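Local coordinates for toll-like receptor 6, Variable lymphocyte receptor B (Mus musculus, PDB 3A79), which probably senses diacylated microbial lipopeptides together with Toll-like receptor 2, here as a receptor ectodomain fused to a hagfish lymphocyte-receptor fragment, at residues V469-L478 with D490-S498. Residues are numbered along the deposited sequence; the frame is centred on the assembly and turned at random.
Sequences VTHLQALQEL and DGVFDRLTS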
loop_
_atom_site.group_PDB
_atom_site.type_symbol
_atom_site.label_atom_id
_atom_site.label_comp_id
_atom_site.label_asym_id
_atom_site.label_seq_id
_atom_site.Cartn_x
_atom_site.Cartn_y
_atom_site.Cartn_z
ATOM N N VAL B 469 8.883 -3.579 27.236
ATOM C CA VAL B 469 8.608 -2.142 27.267
ATOM C C VAL B 469 9.458 -1.421 28.316
ATOM O O VAL B 469 9.424 -0.193 28.422
ATOM C CB VAL B 469 7.109 -1.843 27.540
ATOM C CG1 VAL B 469 6.718 -0.489 26.948
ATOM C CG2 VAL B 469 6.217 -2.956 26.985
ATOM N N THR B 470 10.219 -2.190 29.090
ATOM C CA THR B 470 11.078 -1.625 30.126
ATOM C C THR B 470 12.569 -1.870 29.849
ATOM O O THR B 470 13.428 -1.445 30.624
ATOM C CB THR B 470 10.706 -2.160 31.527
ATOM O OG1 THR B 470 10.639 -3.592 31.495
ATOM C CG2 THR B 470 9.357 -1.606 31.971
ATOM N N HIS B 471 12.868 -2.558 28.748
ATOM C CA HIS B 471 14.248 -2.768 28.313
ATOM C C HIS B 471 14.639 -1.641 27.358
ATOM O O HIS B 471 15.632 -1.728 26.634
ATOM C CB HIS B 471 14.410 -4.137 27.633
ATOM C CG HIS B 471 14.071 -5.301 28.519
ATOM N ND1 HIS B 471 12.847 -5.939 28.480
ATOM C CD2 HIS B 471 14.795 -5.943 29.466
ATOM C CE1 HIS B 471 12.833 -6.918 29.365
ATOM N NE2 HIS B 471 14.003 -6.943 29.977
ATOM N N LEU B 472 13.837 -0.581 27.379
ATOM C CA LEU B 472 13.998 0.560 26.488
ATOM C C LEU B 472 13.576 1.824 27.240
ATOM O O LEU B 472 12.499 2.386 27.002
ATOM C CB LEU B 472 13.160 0.337 25.232
ATOM C CG LEU B 472 13.545 -0.984 24.544
ATOM C CD1 LEU B 472 12.424 -1.560 23.684
ATOM C CD2 LEU B 472 14.851 -0.837 23.743
ATOM N N GLN B 473 14.460 2.258 28.140
ATOM C CA GLN B 473 14.140 3.210 29.207
ATOM C C GLN B 473 14.741 4.595 28.988
ATOM O O GLN B 473 15.758 4.939 29.590
ATOM C CB GLN B 473 14.668 2.678 30.549
ATOM C CG GLN B 473 14.697 1.153 30.676
ATOM C CD GLN B 473 15.771 0.655 31.641
ATOM O OE1 GLN B 473 16.474 1.447 32.271
ATOM N NE2 GLN B 473 15.906 -0.665 31.752
ATOM N N ALA B 474 14.112 5.401 28.148
ATOM C CA ALA B 474 14.658 6.721 27.875
ATOM C C ALA B 474 13.656 7.603 27.159
ATOM O O ALA B 474 13.958 8.774 26.876
ATOM C CB ALA B 474 15.934 6.607 27.058
ATOM N N LEU B 475 12.476 7.041 26.868
ATOM C CA LEU B 475 11.414 7.799 26.218
ATOM C C LEU B 475 10.993 9.008 27.051
ATOM O O LEU B 475 11.211 9.050 28.258
ATOM C CB LEU B 475 10.189 6.927 25.970
ATOM C CG LEU B 475 10.242 5.711 25.053
ATOM C CD1 LEU B 475 10.383 4.392 25.848
ATOM C CD2 LEU B 475 8.965 5.721 24.230
ATOM N N GLN B 476 10.378 9.984 26.399
ATOM C CA GLN B 476 9.875 11.173 27.073
ATOM C C GLN B 476 8.473 11.417 26.568
ATOM O O GLN B 476 7.604 11.876 27.302
ATOM C CB GLN B 476 10.731 12.398 26.752
ATOM C CG GLN B 476 12.194 12.272 27.119
ATOM C CD GLN B 476 12.908 13.607 27.064
ATOM O OE1 GLN B 476 13.824 13.860 27.848
ATOM N NE2 GLN B 476 12.478 14.477 26.145
ATOM N N GLU B 477 8.269 11.125 25.291
ATOM C CA GLU B 477 6.955 11.214 24.692
ATOM C C GLU B 477 6.566 9.819 24.250
ATOM O O GLU B 477 7.426 8.996 23.916
ATOM C CB GLU B 477 6.942 12.179 23.505
ATOM C CG GLU B 477 7.246 13.632 23.863
ATOM C CD GLU B 477 6.883 14.599 22.744
ATOM O OE1 GLU B 477 5.992 14.262 21.927
ATOM O OE2 GLU B 477 7.483 15.697 22.687
ATOM N N LEU B 478 5.263 9.559 24.289
ATOM C CA LEU B 478 4.708 8.267 23.917
ATOM C C LEU B 478 3.277 8.435 23.454
ATOM O O LEU B 478 2.507 9.178 24.049
ATOM C CB LEU B 478 4.739 7.298 25.091
ATOM C CG LEU B 478 4.284 5.915 24.640
ATOM C CD1 LEU B 478 4.926 5.588 23.289
ATOM C CD2 LEU B 478 4.620 4.861 25.679
ATOM N N ASP B 490 1.063 -5.300 34.276
ATOM C CA ASP B 490 1.364 -4.559 35.499
ATOM C C ASP B 490 2.868 -4.371 35.682
ATOM O O ASP B 490 3.608 -5.352 35.777
ATOM C CB ASP B 490 0.784 -5.286 36.726
ATOM C CG ASP B 490 -0.736 -5.426 36.676
ATOM O OD1 ASP B 490 -1.430 -4.437 36.355
ATOM O OD2 ASP B 490 -1.240 -6.529 36.975
ATOM N N GLY B 491 3.315 -3.116 35.723
ATOM C CA GLY B 491 4.708 -2.802 36.002
ATOM C C GLY B 491 5.553 -2.308 34.834
ATOM O O GLY B 491 6.769 -2.528 34.810
ATOM N N VAL B 492 4.923 -1.635 33.872
ATOM C CA VAL B 492 5.648 -1.081 32.724
ATOM C C VAL B 492 6.041 0.374 32.936
ATOM O O VAL B 492 7.208 0.674 33.197
ATOM C CB VAL B 492 4.836 -1.185 31.424
ATOM C CG1 VAL B 492 5.079 -2.533 30.753
ATOM C CG2 VAL B 492 3.352 -0.947 31.699
ATOM N N PHE B 493 5.061 1.268 32.823
ATOM C CA PHE B 493 5.264 2.702 33.027
ATOM C C PHE B 493 6.046 3.059 34.295
ATOM O O PHE B 493 6.279 4.240 34.578
ATOM C CB PHE B 493 3.918 3.418 33.077
ATOM C CG PHE B 493 3.016 3.095 31.936
ATOM C CD1 PHE B 493 1.992 2.182 32.089
ATOM C CD2 PHE B 493 3.181 3.713 30.710
ATOM C CE1 PHE B 493 1.148 1.884 31.038
ATOM C CE2 PHE B 493 2.344 3.419 29.650
ATOM C CZ PHE B 493 1.322 2.505 29.815
ATOM N N ASP B 494 6.422 2.043 35.067
ATOM C CA ASP B 494 7.245 2.239 36.256
ATOM C C ASP B 494 8.679 2.540 35.844
ATOM O O ASP B 494 9.274 3.519 36.301
ATOM C CB ASP B 494 7.236 0.994 37.157
ATOM C CG ASP B 494 5.836 0.505 37.483
ATOM O OD1 ASP B 494 4.875 1.299 37.371
ATOM O OD2 ASP B 494 5.705 -0.681 37.856
ATOM N N ARG B 495 9.228 1.688 34.978
ATOM C CA ARG B 495 10.626 1.809 34.568
ATOM C C ARG B 495 10.825 2.888 33.490
ATOM O O ARG B 495 11.958 3.281 33.191
ATOM C CB ARG B 495 11.180 0.453 34.103
ATOM C CG ARG B 495 12.628 0.179 34.539
ATOM C CD ARG B 495 12.699 -0.203 36.016
ATOM N NE ARG B 495 14.055 -0.161 36.566
ATOM C CZ ARG B 495 14.354 -0.439 37.836
ATOM N NH1 ARG B 495 13.391 -0.786 38.687
ATOM N NH2 ARG B 495 15.614 -0.374 38.259
ATOM N N LEU B 496 9.723 3.369 32.920
ATOM C CA LEU B 496 9.780 4.468 31.961
ATOM C C LEU B 496 10.071 5.790 32.667
ATOM O O LEU B 496 9.406 6.792 32.405
ATOM C CB LEU B 496 8.466 4.577 31.176
ATOM C CG LEU B 496 8.024 3.437 30.244
ATOM C CD1 LEU B 496 7.091 3.985 29.175
ATOM C CD2 LEU B 496 9.195 2.705 29.586
ATOM N N THR B 497 11.076 5.783 33.544
ATOM C CA THR B 497 11.399 6.912 34.430
ATOM C C THR B 497 11.504 8.287 33.757
ATOM O O THR B 497 11.362 9.326 34.415
ATOM C CB THR B 497 12.719 6.654 35.198
ATOM O OG1 THR B 497 13.764 6.326 34.269
ATOM C CG2 THR B 497 12.550 5.514 36.202
ATOM N N SER B 498 11.755 8.285 32.451
ATOM C CA SER B 498 12.004 9.515 31.704
ATOM C C SER B 498 10.738 9.988 30.982
ATOM O O SER B 498 10.690 11.090 30.438
ATOM C CB SER B 498 13.158 9.301 30.717
ATOM O OG SER B 498 13.926 10.482 30.560
#
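Leu496 lays its two methyl groups against Leu475 and Leu478, one on each. Its CD2 lies 4.3 Å from Leu475 CD1. Its CD1 faces Leu478 CD2 at 4.4 Å. CG stands anti to the carbonyl carbon (chi1 -64°), which carries the branch toward that side. Behind Leu475 and Leu478 lies Leu455 of the preceding strand. Val469 and Val492 meet at a slant, with Val469 CB 3.9 Å from Val492 CG1. Phe445 covers Val469, and Tyr518 of helix 513-525 touches Val492. At the outer edge the side chains of Thr470 and Arg495 cross at about a right angle. The methyl CG2 of Thr470 rests 3.5 Å from Arg495 CB, so the aliphatic root of the arginine makes this contact. Near the strand, a CA-H...O contact joins Gln476 CA to Ser498 O at 3.5 Å. No hydrogen bond links the two segments; they meet by van der Waals contact, partly apolar side chains, partly carbon against carbonyl oxygens. Segment 469-478 belongs to the Toll-like receptor part and 490-498 to the hagfish part, so the interface is engineered. Such stacking of consecutive turns, with leucines pointing into a continuous core, is characteristic of the leucine-rich repeat solenoid.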